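Local structure of CRISPR-associated endonuclease Cas9 (Campylobacter jejuni subsp. jejuni serotype O:2, 5X2H) at residues 28-33 with 618-623; 445-450 with 503-508; 681-686 with 698-703; 745-750 with 809-814. The protein uses a guide RNA to recognise complementary target DNA and cut it, defending the bacterium against viruses and other mobile genetic elements. One frame throughout, in Å; residues are numbered along the deposited sequence.

Overall arrangement
Contact 1 (28-33 with 618-623) belongs to the RuvC-like nuclease domain; of contact 2 (445-450 with 503-508), only 503-508 falls in RuvC sequence. Contact 2 is nested along the chain inside the large loop that contact 1 closes, and their centres lie about 29 Å apart. Contacts 3 and 4 follow in series in the C-terminal part, with centres about 19 Å apart; each pairs two antiparallel strands, in separate sheets. These two sheets meet where Ile-686 CG2 touches Phe-811 CE2 at 3.8 Å. The nearest atoms of contacts 1 and 3 are about 26 Å apart. Contact 3 binds DNA phosphates, so nuclease scaffold and this DNA-holding site are distinct regions of one monomer.

Contact 1. Residues 28-33 with 618-623; sequences DELKDC and LDKIDE
In the RuvC-like nuclease domain, whose central sheet is of the RNase H type, strand 29-33 meets helix 618-622 through Leu-30, Cys-33 and the carbonyl of Lys-31 on one side and Lys-620 and Ile-621 on the other. The strand is outermost in its sheet, and the short segments run roughly parallel, their axes 8.0 Å apart and inclined by 29°. Lys-620 suits this partly exposed place because its long chain can lay methylenes on the strand and carry the amine at its end. Its CB packs on Leu-30 CD2 at 4.0 Å, the two chains passing head to tail. Then the chain bends (chi2 67°) and lays CE against the strand backbone, 3.3 Å from Lys-31 O. No hydrogen bond follows from this approach, so the polarised methylene does the touching, while Glu-29 OE1, 5.9 Å from Lys-620 NZ, could offer some long-range attraction. A classic beta bulge lies here, with Lys-31 and Asp-32 both facing Phe-24 of strand 19-26. Asp-32, pointing away from the helix, uses OD1 to accept from Cys-33 N at 2.8 Å, and its OD2 hydrogen-bonds Tyr-476 OH. Helix 557-566 adds apolar neighbours, Val-563 and Ile-560; Ile-621 is about 9 Å, side chain to side chain, from His-558, a predicted magnesium ligand. Small and apolar enough for this interior, Cys-33 sets its SG 3.8 Å from Ile-621 CD1.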
# COMPACT_ATOMS: atom_id res chain seq x y z
N ASP A 28 -2.72 -41.10 15.37
CA ASP A 28 -2.64 -41.42 13.95
C ASP A 28 -4.02 -41.47 13.29
O ASP A 28 -4.17 -42.05 12.20
CB ASP A 28 -1.89 -42.75 13.72
CG ASP A 28 -0.93 -42.68 12.55
OD1 ASP A 28 -0.77 -41.59 11.97
OD2 ASP A 28 -0.33 -43.73 12.22
N GLU A 29 -5.02 -40.87 13.91
CA GLU A 29 -6.40 -40.90 13.43
C GLU A 29 -6.84 -39.50 13.05
O GLU A 29 -6.76 -38.57 13.86
CB GLU A 29 -7.34 -41.47 14.49
CG GLU A 29 -8.02 -42.76 14.11
CD GLU A 29 -9.53 -42.67 14.21
OE1 GLU A 29 -10.19 -42.54 13.15
OE2 GLU A 29 -10.06 -42.71 15.34
N LEU A 30 -7.32 -39.34 11.81
CA LEU A 30 -7.81 -38.05 11.36
C LEU A 30 -9.15 -37.75 12.01
O LEU A 30 -10.10 -38.54 11.92
CB LEU A 30 -7.95 -38.04 9.84
CG LEU A 30 -8.29 -36.69 9.21
CD1 LEU A 30 -7.25 -35.65 9.60
CD2 LEU A 30 -8.39 -36.81 7.70
N LYS A 31 -9.24 -36.60 12.68
CA LYS A 31 -10.40 -36.24 13.48
C LYS A 31 -11.25 -35.13 12.86
O LYS A 31 -12.48 -35.17 12.98
CB LYS A 31 -9.96 -35.80 14.88
CG LYS A 31 -9.05 -36.80 15.58
CD LYS A 31 -9.83 -37.98 16.16
CE LYS A 31 -10.61 -37.57 17.40
NZ LYS A 31 -11.18 -38.75 18.11
N ASP A 32 -10.63 -34.14 12.21
CA ASP A 32 -11.38 -33.00 11.70
C ASP A 32 -10.66 -32.42 10.49
O ASP A 32 -9.44 -32.55 10.36
CB ASP A 32 -11.56 -31.93 12.79
CG ASP A 32 -12.79 -31.07 12.56
OD1 ASP A 32 -13.39 -31.16 11.47
OD2 ASP A 32 -13.16 -30.31 13.48
N CYS A 33 -11.43 -31.78 9.61
CA CYS A 33 -10.91 -31.20 8.38
C CYS A 33 -11.67 -29.92 8.06
O CYS A 33 -12.80 -29.72 8.51
CB CYS A 33 -11.02 -32.18 7.21
SG CYS A 33 -9.54 -33.13 6.87
N LEU A 618 -10.95 -39.48 2.56
CA LEU A 618 -11.91 -38.82 1.68
C LEU A 618 -13.28 -38.70 2.33
O LEU A 618 -14.05 -37.79 1.99
CB LEU A 618 -12.01 -39.56 0.35
CG LEU A 618 -10.73 -39.58 -0.49
CD1 LEU A 618 -10.98 -40.17 -1.87
CD2 LEU A 618 -10.14 -38.18 -0.60
N ASP A 619 -13.61 -39.60 3.26
CA ASP A 619 -14.85 -39.47 4.01
C ASP A 619 -14.86 -38.19 4.82
O ASP A 619 -15.89 -37.51 4.92
CB ASP A 619 -15.04 -40.68 4.93
CG ASP A 619 -15.13 -41.99 4.17
OD1 ASP A 619 -15.52 -41.97 2.98
OD2 ASP A 619 -14.80 -43.04 4.76
N LYS A 620 -13.72 -37.83 5.42
CA LYS A 620 -13.64 -36.60 6.19
C LYS A 620 -13.72 -35.38 5.29
O LYS A 620 -14.34 -34.37 5.65
CB LYS A 620 -12.34 -36.57 7.00
CG LYS A 620 -12.54 -36.33 8.49
CD LYS A 620 -13.26 -37.49 9.15
CE LYS A 620 -13.36 -37.30 10.65
NZ LYS A 620 -14.05 -38.44 11.32
N ILE A 621 -13.11 -35.45 4.10
CA ILE A 621 -13.12 -34.32 3.18
C ILE A 621 -14.54 -34.02 2.72
O ILE A 621 -14.94 -32.85 2.58
CB ILE A 621 -12.17 -34.58 2.00
CG1 ILE A 621 -10.80 -33.97 2.26
CG2 ILE A 621 -12.75 -34.05 0.69
CD1 ILE A 621 -10.04 -34.60 3.41
N ASP A 622 -15.34 -35.06 2.49
CA ASP A 622 -16.72 -34.87 2.05
C ASP A 622 -17.58 -34.23 3.13
O ASP A 622 -18.67 -33.72 2.81
CB ASP A 622 -17.33 -36.21 1.64
CG ASP A 622 -16.58 -36.86 0.48
OD1 ASP A 622 -15.69 -36.20 -0.09
OD2 ASP A 622 -16.89 -38.02 0.15
N GLU A 623 -17.13 -34.23 4.38
CA GLU A 623 -17.87 -33.60 5.47
C GLU A 623 -17.54 -32.12 5.64
O GLU A 623 -18.23 -31.43 6.39
CB GLU A 623 -17.61 -34.34 6.78
CG GLU A 623 -17.93 -35.83 6.72
CD GLU A 623 -17.44 -36.59 7.93
OE1 GLU A 623 -17.11 -35.93 8.94
OE2 GLU A 623 -17.38 -37.83 7.87

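Contact 2. Residues 445-450 with 503-508; sequences NETYYK and KDYLDF
The Tyr-448 ring has the hydroxyl of Tyr-505 over the centre of one face, OH standing 3.1 Å above the plane, and Asp-504 OD2 at its edge. Tyr-505 in turn receives Thr-447 CG2 over a face, a CH-pi contact with the methyl 3.6 Å from the ring centroid; the two tyrosine rings meet obliquely, planes 52° apart. At the edge of the Tyr-449 ring the same Asp-504 OD2 is found again. One carboxylate oxygen therefore accepts from two phenols: from Tyr-449 OH, at a modelled distance so short that its exact length is doubtful, and from Tyr-448 OH at 3.1 Å, well above the carboxylate plane. Such donors suit a buried aspartate, and would probably stabilise its negative charge; Lys-503 NZ reaches OD1 only as a long ion pair. Thr-447, Tyr-448 and Tyr-449 sit on a type I beta turn, Thr-447 to Lys-450, set against the C-terminal end of helix 493-505 in the RuvC region. The Thr-447 torsion (chi1 74°) puts CG2 beside the backbone N, on the Tyr-505 ring. Its OG1 accepts from Tyr-449 N at 3.3 Å, an ST turn, and bonds Phe-444 O. Tyr-448 N gives Tyr-505 OH a weak bond of 3.3 Å, while Tyr-448 OH also pairs with Asn-434 N.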
# COMPACT_ATOMS: atom_id res chain seq x y z
N ASN A 445 0.35 -8.53 15.81
CA ASN A 445 0.75 -7.15 16.02
C ASN A 445 1.49 -6.95 17.34
O ASN A 445 2.25 -5.99 17.47
CB ASN A 445 -0.48 -6.24 15.98
CG ASN A 445 -0.13 -4.78 15.80
OD1 ASN A 445 0.71 -4.43 14.96
ND2 ASN A 445 -0.77 -3.92 16.58
N GLU A 446 1.28 -7.83 18.32
CA GLU A 446 1.85 -7.68 19.65
C GLU A 446 3.18 -8.41 19.82
O GLU A 446 3.72 -8.42 20.92
CB GLU A 446 0.86 -8.15 20.71
CG GLU A 446 -0.55 -7.61 20.51
CD GLU A 446 -0.59 -6.09 20.52
OE1 GLU A 446 -0.64 -5.50 21.62
OE2 GLU A 446 -0.56 -5.49 19.42
N THR A 447 3.70 -9.03 18.76
CA THR A 447 4.98 -9.70 18.80
C THR A 447 6.06 -8.80 18.22
O THR A 447 5.78 -7.83 17.51
CB THR A 447 4.93 -11.02 18.02
OG1 THR A 447 4.93 -10.74 16.61
CG2 THR A 447 3.68 -11.80 18.38
N TYR A 448 7.32 -9.13 18.53
CA TYR A 448 8.42 -8.37 17.95
C TYR A 448 8.67 -8.70 16.49
O TYR A 448 9.56 -8.10 15.88
CB TYR A 448 9.70 -8.57 18.76
CG TYR A 448 9.89 -9.97 19.30
CD1 TYR A 448 10.00 -11.06 18.44
CD2 TYR A 448 9.96 -10.21 20.67
CE1 TYR A 448 10.17 -12.34 18.93
CE2 TYR A 448 10.13 -11.48 21.16
CZ TYR A 448 10.23 -12.55 20.29
OH TYR A 448 10.40 -13.82 20.77
N TYR A 449 7.92 -9.63 15.91
CA TYR A 449 7.97 -9.88 14.47
C TYR A 449 7.13 -8.89 13.68
O TYR A 449 7.13 -8.96 12.44
CB TYR A 449 7.48 -11.30 14.16
CG TYR A 449 8.34 -12.41 14.71
CD1 TYR A 449 9.57 -12.72 14.15
CD2 TYR A 449 7.90 -13.18 15.79
CE1 TYR A 449 10.36 -13.74 14.66
CE2 TYR A 449 8.67 -14.21 16.29
CZ TYR A 449 9.90 -14.48 15.72
OH TYR A 449 10.68 -15.50 16.22
N LYS A 450 6.43 -7.97 14.35
CA LYS A 450 5.46 -7.13 13.66
C LYS A 450 6.13 -6.16 12.70
O LYS A 450 5.76 -6.08 11.52
CB LYS A 450 4.60 -6.37 14.67
CG LYS A 450 3.66 -5.37 14.02
CD LYS A 450 2.75 -6.05 13.01
CE LYS A 450 2.12 -5.05 12.05
NZ LYS A 450 3.13 -4.40 11.17
N LYS A 503 6.20 -20.86 17.59
CA LYS A 503 6.97 -21.49 18.67
C LYS A 503 7.49 -20.48 19.69
O LYS A 503 7.87 -20.89 20.79
CB LYS A 503 8.14 -22.30 18.10
CG LYS A 503 9.24 -21.49 17.43
CD LYS A 503 10.41 -22.41 17.08
CE LYS A 503 11.35 -21.79 16.06
NZ LYS A 503 12.11 -20.62 16.60
N ASP A 504 7.50 -19.19 19.36
CA ASP A 504 7.93 -18.19 20.32
C ASP A 504 6.82 -17.77 21.28
O ASP A 504 7.13 -17.25 22.36
CB ASP A 504 8.45 -16.94 19.60
CG ASP A 504 9.88 -17.10 19.10
OD1 ASP A 504 10.43 -18.21 19.22
OD2 ASP A 504 10.44 -16.10 18.60
N TYR A 505 5.56 -18.00 20.93
CA TYR A 505 4.45 -17.43 21.68
C TYR A 505 3.35 -18.41 22.08
O TYR A 505 2.47 -18.01 22.85
CB TYR A 505 3.80 -16.28 20.88
CG TYR A 505 4.66 -15.04 20.83
CD1 TYR A 505 4.54 -14.05 21.80
CD2 TYR A 505 5.60 -14.86 19.82
CE1 TYR A 505 5.32 -12.91 21.76
CE2 TYR A 505 6.39 -13.72 19.78
CZ TYR A 505 6.24 -12.75 20.75
OH TYR A 505 7.02 -11.62 20.72
N LEU A 506 3.37 -19.64 21.60
CA LEU A 506 2.32 -20.61 21.92
C LEU A 506 2.85 -21.67 22.87
O LEU A 506 3.96 -22.18 22.70
CB LEU A 506 1.78 -21.28 20.65
CG LEU A 506 0.47 -22.06 20.84
CD1 LEU A 506 -0.69 -21.10 21.05
CD2 LEU A 506 0.21 -22.98 19.65
N ASP A 507 2.04 -22.00 23.88
CA ASP A 507 2.38 -23.05 24.83
C ASP A 507 1.75 -24.37 24.38
O ASP A 507 0.55 -24.42 24.09
CB ASP A 507 1.89 -22.68 26.23
CG ASP A 507 2.41 -23.62 27.30
OD1 ASP A 507 3.40 -24.33 27.03
OD2 ASP A 507 1.83 -23.65 28.40
N PHE A 508 2.57 -25.41 24.31
CA PHE A 508 2.15 -26.72 23.82
C PHE A 508 2.03 -27.72 24.96
O PHE A 508 2.42 -27.46 26.10
CB PHE A 508 3.14 -27.24 22.77
CG PHE A 508 3.08 -26.52 21.46
CD1 PHE A 508 3.81 -25.36 21.26
CD2 PHE A 508 2.30 -27.01 20.42
CE1 PHE A 508 3.76 -24.70 20.05
CE2 PHE A 508 2.24 -26.35 19.21
CZ PHE A 508 2.97 -25.19 19.02

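Contact 3. Residues 681-686 with 698-703; sequences MFRVDI and VPIYTM. With nucleotides of chain D.
Arg-683 and Ile-700 form the dense centre of this contact, side by side on one face of the beta hairpin made by strands 683-689 and 695-700. Ile-700 lays CD1 over a face of the guanidinium, 3.4 Å from Arg-683 NE, carried there by its extended chain (chi2 -178°). Two residues along, Asp-685 meets the edge of the same guanidinium side-on, with Arg-683 NE to Asp-685 OD1 at 2.8 Å and NH2 to OD2 at 2.9 Å, each oxygen using its syn lone pair. The buried charges have further partners in Arg-830, Ser-738 and the carbonyl of Glu-831. The backbone is bonded here too: Ile-700 N donates to Arg-683 O at 2.9 Å, and Asp-685 and Val-698 exchange two bonds.

Pairing slackens toward the DNA. A classic beta bulge sets Phe-682 and Arg-683 both opposite Ile-700, and Arg-683 N reaches Ile-700 O weakly, at 3.4 Å. Beyond it the protein turns to phosphates: Met-681 N donates to OP1 of DA3 of chain D at 3.0 Å, and Tyr-701 OH to OP2 of DA4 of chain D at 2.6 Å. Met-681 places CG over a face of the Tyr-701 ring, a CH-pi contact 4.2 Å from the centroid, while its sulfur makes an oblique Met-aromatic contact. These bonds hold the DNA backbone, not its bases.

Strand 733-740 flanks 683-689 on its other edge; Phe-763 of strand 756-764 packs on Met-681, Val-684 and Pro-699, and helix 702-707 starts just after Tyr-701.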
# COMPACT_ATOMS: atom_id res chain seq x y z
N MET A 681 -21.44 -2.23 -3.85
CA MET A 681 -22.65 -2.46 -3.05
C MET A 681 -22.26 -3.42 -1.94
O MET A 681 -22.43 -4.64 -2.05
CB MET A 681 -23.78 -3.01 -3.91
CG MET A 681 -25.10 -3.16 -3.17
SD MET A 681 -26.27 -4.26 -4.02
CE MET A 681 -26.17 -3.63 -5.69
N PHE A 682 -21.72 -2.88 -0.84
CA PHE A 682 -21.18 -3.74 0.20
C PHE A 682 -22.26 -4.42 1.03
O PHE A 682 -21.95 -5.38 1.75
CB PHE A 682 -20.24 -2.95 1.12
CG PHE A 682 -20.94 -2.00 2.07
CD1 PHE A 682 -21.29 -0.72 1.67
CD2 PHE A 682 -21.22 -2.39 3.37
CE1 PHE A 682 -21.92 0.15 2.55
CE2 PHE A 682 -21.85 -1.51 4.25
CZ PHE A 682 -22.20 -0.24 3.84
N ARG A 683 -23.51 -3.97 0.94
CA ARG A 683 -24.57 -4.48 1.80
C ARG A 683 -25.90 -4.38 1.07
O ARG A 683 -26.12 -3.48 0.27
CB ARG A 683 -24.60 -3.70 3.12
CG ARG A 683 -25.71 -4.07 4.08
CD ARG A 683 -25.57 -3.27 5.38
NE ARG A 683 -26.86 -2.85 5.91
CZ ARG A 683 -27.01 -2.02 6.94
NH1 ARG A 683 -25.94 -1.53 7.55
NH2 ARG A 683 -28.22 -1.69 7.35
N VAL A 684 -26.78 -5.34 1.35
CA VAL A 684 -28.17 -5.30 0.89
C VAL A 684 -29.06 -5.73 2.05
O VAL A 684 -28.78 -6.73 2.72
CB VAL A 684 -28.40 -6.18 -0.35
CG1 VAL A 684 -27.96 -7.61 -0.10
CG2 VAL A 684 -29.85 -6.13 -0.77
N ASP A 685 -30.12 -4.96 2.29
CA ASP A 685 -31.04 -5.24 3.39
C ASP A 685 -32.28 -5.92 2.83
O ASP A 685 -32.94 -5.39 1.92
CB ASP A 685 -31.41 -3.96 4.13
CG ASP A 685 -30.24 -3.39 4.92
OD1 ASP A 685 -29.18 -4.05 4.98
OD2 ASP A 685 -30.39 -2.29 5.49
N ILE A 686 -32.60 -7.10 3.37
CA ILE A 686 -33.70 -7.92 2.89
C ILE A 686 -34.92 -7.67 3.77
O ILE A 686 -34.83 -7.75 5.00
CB ILE A 686 -33.32 -9.41 2.88
CG1 ILE A 686 -32.15 -9.65 1.94
CG2 ILE A 686 -34.52 -10.27 2.50
CD1 ILE A 686 -32.36 -9.09 0.54
N VAL A 698 -33.07 -3.72 -0.46
CA VAL A 698 -32.60 -2.34 -0.48
C VAL A 698 -31.08 -2.37 -0.69
O VAL A 698 -30.35 -2.84 0.19
CB VAL A 698 -32.96 -1.60 0.82
CG1 VAL A 698 -32.38 -0.18 0.80
CG2 VAL A 698 -34.47 -1.56 1.01
N PRO A 699 -30.58 -1.91 -1.83
CA PRO A 699 -29.13 -1.93 -2.06
C PRO A 699 -28.46 -0.77 -1.35
O PRO A 699 -28.97 0.35 -1.34
CB PRO A 699 -29.01 -1.81 -3.58
CG PRO A 699 -30.23 -1.02 -3.98
CD PRO A 699 -31.32 -1.34 -2.97
N ILE A 700 -27.30 -1.05 -0.76
CA ILE A 700 -26.56 -0.08 0.05
C ILE A 700 -25.13 -0.01 -0.46
O ILE A 700 -24.41 -1.01 -0.45
CB ILE A 700 -26.59 -0.46 1.54
CG1 ILE A 700 -28.04 -0.55 2.04
CG2 ILE A 700 -25.81 0.56 2.37
CD1 ILE A 700 -28.17 -0.87 3.51
N TYR A 701 -24.72 1.18 -0.89
CA TYR A 701 -23.44 1.40 -1.55
C TYR A 701 -22.49 2.18 -0.65
O TYR A 701 -22.88 2.74 0.38
CB TYR A 701 -23.64 2.14 -2.88
CG TYR A 701 -24.57 1.43 -3.84
CD1 TYR A 701 -25.95 1.61 -3.77
CD2 TYR A 701 -24.08 0.57 -4.81
CE1 TYR A 701 -26.80 0.96 -4.64
CE2 TYR A 701 -24.92 -0.08 -5.69
CZ TYR A 701 -26.29 0.11 -5.60
OH TYR A 701 -27.13 -0.53 -6.47
N THR A 702 -21.21 2.20 -1.05
CA THR A 702 -20.21 2.92 -0.27
C THR A 702 -20.57 4.39 -0.11
O THR A 702 -20.34 4.98 0.95
CB THR A 702 -18.84 2.79 -0.94
OG1 THR A 702 -18.95 3.11 -2.33
CG2 THR A 702 -18.30 1.37 -0.78
N MET A 703 -21.14 4.99 -1.16
CA MET A 703 -21.55 6.39 -1.07
C MET A 703 -22.61 6.59 0.01
O MET A 703 -22.60 7.60 0.72
CB MET A 703 -22.06 6.88 -2.42
CG MET A 703 -22.59 8.30 -2.38
SD MET A 703 -21.37 9.48 -1.76
CE MET A 703 -20.41 9.79 -3.23
P DA D 3 -21.30 -5.04 -6.60
OP1 DA D 3 -20.65 -4.66 -5.33
OP2 DA D 3 -22.24 -6.18 -6.63
O5' DA D 3 -22.05 -3.78 -7.23
C5' DA D 3 -21.30 -2.60 -7.53
C4' DA D 3 -21.77 -1.96 -8.83
O4' DA D 3 -21.18 -2.65 -9.97
C3' DA D 3 -23.29 -1.98 -9.06
O3' DA D 3 -23.72 -0.71 -9.52
C2' DA D 3 -23.48 -3.07 -10.11
C1' DA D 3 -22.18 -3.00 -10.90
N9 DA D 3 -21.81 -4.26 -11.54
C8 DA D 3 -21.67 -5.48 -10.93
N7 DA D 3 -21.31 -6.44 -11.76
C5 DA D 3 -21.21 -5.81 -12.99
C6 DA D 3 -20.88 -6.27 -14.28
N6 DA D 3 -20.57 -7.55 -14.54
N1 DA D 3 -20.88 -5.38 -15.28
C2 DA D 3 -21.19 -4.11 -15.02
N3 DA D 3 -21.52 -3.55 -13.85
C4 DA D 3 -21.51 -4.46 -12.87
P DA D 4 -25.28 -0.35 -9.57
OP1 DA D 4 -25.41 1.12 -9.44
OP2 DA D 4 -26.00 -1.27 -8.65
O5' DA D 4 -25.72 -0.78 -11.04
C5' DA D 4 -25.13 -0.18 -12.17
C4' DA D 4 -25.70 -0.79 -13.43
O4' DA D 4 -24.99 -2.02 -13.74
C3' DA D 4 -27.18 -1.18 -13.32
O3' DA D 4 -27.82 -0.94 -14.55
C2' DA D 4 -27.09 -2.67 -13.06
C1' DA D 4 -25.95 -3.01 -14.00
N9 DA D 4 -25.39 -4.34 -13.83
C8 DA D 4 -25.42 -5.13 -12.71
N7 DA D 4 -24.87 -6.31 -12.88
C5 DA D 4 -24.48 -6.30 -14.21
C6 DA D 4 -23.84 -7.26 -15.02
N6 DA D 4 -23.47 -8.47 -14.58
N1 DA D 4 -23.59 -6.93 -16.31
C2 DA D 4 -23.97 -5.73 -16.74
N3 DA D 4 -24.58 -4.75 -16.08
C4 DA D 4 -24.80 -5.10 -14.81

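Contact 4. Residues 745-750 with 809-814; sequences ILIQTK and KVFEKY
Leu-746 and Glu-812 are joined by backbone hydrogen bonds in both directions, Leu-746 N to Glu-812 O at 2.8 Å and Glu-812 N to Leu-746 O at 3.0 Å, as a hydrogen-bonded pair of two antiparallel strands. Gln-748 and Val-810 repeat the pattern, but there a classic beta bulge intervenes: Lys-809 and Val-810 both face Gln-748, whose carbonyl oxygen accepts from Lys-809 N at 2.8 Å and from Val-810 N at 3.2 Å. CA-H...O contacts fill in between, among them Ile-747 CA to Val-810 O.

Apolar packing occupies both faces. On one, Phe-811 lays its ring obliquely against two beta-branched residues of the neighbouring strand, with CD1 3.7 Å from Ile-747 CG2 and CE1 3.8 Å from Ile-745 CD1; a chi1 of -164°, CG anti to the backbone nitrogen, carries the ring toward them. On the other, Leu-746 CB lies 3.7 Å from Tyr-814 CE1, the two residues side by side.

Polar chains do mixed work. Extended Gln-748 runs alongside the equally extended aliphatic part of Lys-809, CD to CD 4.1 Å, while its NE2 bonds Met-752 O. Glu-812 turns to Lys-824 in a salt bridge.

Within the six-stranded antiparallel sheet of the PI-CTD region, strands 744-748 and 810-816 are inner neighbours, flanked by 756-764 and 822-824. Phe-811 meets Phe-695 and Phe-737 edge-to-face, binding this sheet to the one holding strands 695-700 and 733-740.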
# COMPACT_ATOMS: atom_id res chain seq x y z
N ILE A 745 -26.41 -18.02 3.28
CA ILE A 745 -27.86 -17.99 3.26
C ILE A 745 -28.39 -19.37 2.88
O ILE A 745 -27.71 -20.17 2.23
CB ILE A 745 -28.41 -16.91 2.31
CG1 ILE A 745 -28.03 -17.24 0.86
CG2 ILE A 745 -27.90 -15.53 2.71
CD1 ILE A 745 -28.54 -16.23 -0.16
N LEU A 746 -29.63 -19.62 3.29
CA LEU A 746 -30.36 -20.83 2.93
C LEU A 746 -31.55 -20.41 2.08
O LEU A 746 -32.41 -19.66 2.55
CB LEU A 746 -30.83 -21.58 4.18
CG LEU A 746 -31.65 -22.84 3.96
CD1 LEU A 746 -30.74 -24.03 3.67
CD2 LEU A 746 -32.54 -23.12 5.17
N ILE A 747 -31.60 -20.89 0.84
CA ILE A 747 -32.64 -20.47 -0.10
C ILE A 747 -33.29 -21.68 -0.73
O ILE A 747 -32.72 -22.77 -0.81
CB ILE A 747 -32.10 -19.53 -1.20
CG1 ILE A 747 -31.02 -20.23 -2.02
CG2 ILE A 747 -31.58 -18.24 -0.60
CD1 ILE A 747 -30.56 -19.42 -3.21
N GLN A 748 -34.53 -21.48 -1.19
CA GLN A 748 -35.27 -22.50 -1.90
C GLN A 748 -36.28 -21.82 -2.82
O GLN A 748 -37.05 -20.97 -2.37
CB GLN A 748 -36.00 -23.44 -0.93
CG GLN A 748 -36.76 -24.57 -1.61
CD GLN A 748 -37.54 -25.42 -0.62
OE1 GLN A 748 -37.60 -25.12 0.57
NE2 GLN A 748 -38.14 -26.50 -1.12
N THR A 749 -36.25 -22.18 -4.10
CA THR A 749 -37.27 -21.73 -5.03
C THR A 749 -38.43 -22.71 -5.03
O THR A 749 -38.36 -23.81 -4.47
CB THR A 749 -36.69 -21.59 -6.44
OG1 THR A 749 -36.59 -22.89 -7.04
CG2 THR A 749 -35.32 -20.95 -6.39
N LYS A 750 -39.53 -22.31 -5.68
CA LYS A 750 -40.71 -23.16 -5.73
C LYS A 750 -40.42 -24.47 -6.45
O LYS A 750 -41.07 -25.49 -6.16
CB LYS A 750 -41.86 -22.42 -6.41
CG LYS A 750 -43.16 -22.41 -5.63
CD LYS A 750 -43.63 -20.99 -5.38
CE LYS A 750 -43.81 -20.24 -6.68
NZ LYS A 750 -43.91 -18.76 -6.48
N LYS A 809 -39.25 -19.33 -1.74
CA LYS A 809 -40.00 -20.05 -0.72
C LYS A 809 -39.28 -20.03 0.62
O LYS A 809 -39.92 -19.93 1.68
CB LYS A 809 -40.26 -21.49 -1.18
CG LYS A 809 -40.95 -22.36 -0.16
CD LYS A 809 -41.24 -23.75 -0.72
CE LYS A 809 -41.85 -24.65 0.33
NZ LYS A 809 -42.22 -25.98 -0.23
N VAL A 810 -37.95 -20.10 0.60
CA VAL A 810 -37.12 -20.02 1.80
C VAL A 810 -36.01 -19.00 1.54
O VAL A 810 -35.38 -19.03 0.47
CB VAL A 810 -36.52 -21.39 2.18
CG1 VAL A 810 -35.49 -21.23 3.29
CG2 VAL A 810 -37.62 -22.35 2.60
N PHE A 811 -35.79 -18.11 2.50
CA PHE A 811 -34.75 -17.08 2.37
C PHE A 811 -34.32 -16.72 3.80
O PHE A 811 -34.92 -15.84 4.42
CB PHE A 811 -35.25 -15.88 1.59
CG PHE A 811 -34.15 -14.97 1.09
CD1 PHE A 811 -32.82 -15.32 1.25
CD2 PHE A 811 -34.46 -13.77 0.47
CE1 PHE A 811 -31.82 -14.48 0.79
CE2 PHE A 811 -33.46 -12.93 0.01
CZ PHE A 811 -32.13 -13.29 0.17
N GLU A 812 -33.30 -17.41 4.30
CA GLU A 812 -32.87 -17.30 5.68
C GLU A 812 -31.37 -17.06 5.74
O GLU A 812 -30.61 -17.54 4.89
CB GLU A 812 -33.21 -18.56 6.48
CG GLU A 812 -34.66 -19.02 6.38
CD GLU A 812 -35.54 -18.43 7.46
OE1 GLU A 812 -35.00 -17.96 8.49
OE2 GLU A 812 -36.78 -18.45 7.30
N LYS A 813 -30.93 -16.32 6.76
CA LYS A 813 -29.52 -16.00 6.93
C LYS A 813 -28.89 -16.94 7.96
O LYS A 813 -29.50 -17.25 8.99
CB LYS A 813 -29.33 -14.54 7.37
CG LYS A 813 -27.87 -14.12 7.53
CD LYS A 813 -27.73 -12.70 8.06
CE LYS A 813 -26.28 -12.26 8.07
NZ LYS A 813 -26.10 -10.86 8.56
N TYR A 814 -27.68 -17.39 7.67
CA TYR A 814 -26.89 -18.22 8.57
C TYR A 814 -25.52 -17.59 8.76
O TYR A 814 -25.16 -16.60 8.12
CB TYR A 814 -26.77 -19.65 8.05
CG TYR A 814 -27.99 -20.50 8.29
CD1 TYR A 814 -29.18 -20.26 7.60
CD2 TYR A 814 -27.97 -21.55 9.19
CE1 TYR A 814 -30.30 -21.04 7.82
CE2 TYR A 814 -29.08 -22.33 9.42
CZ TYR A 814 -30.25 -22.07 8.73
OH TYR A 814 -31.36 -22.85 8.95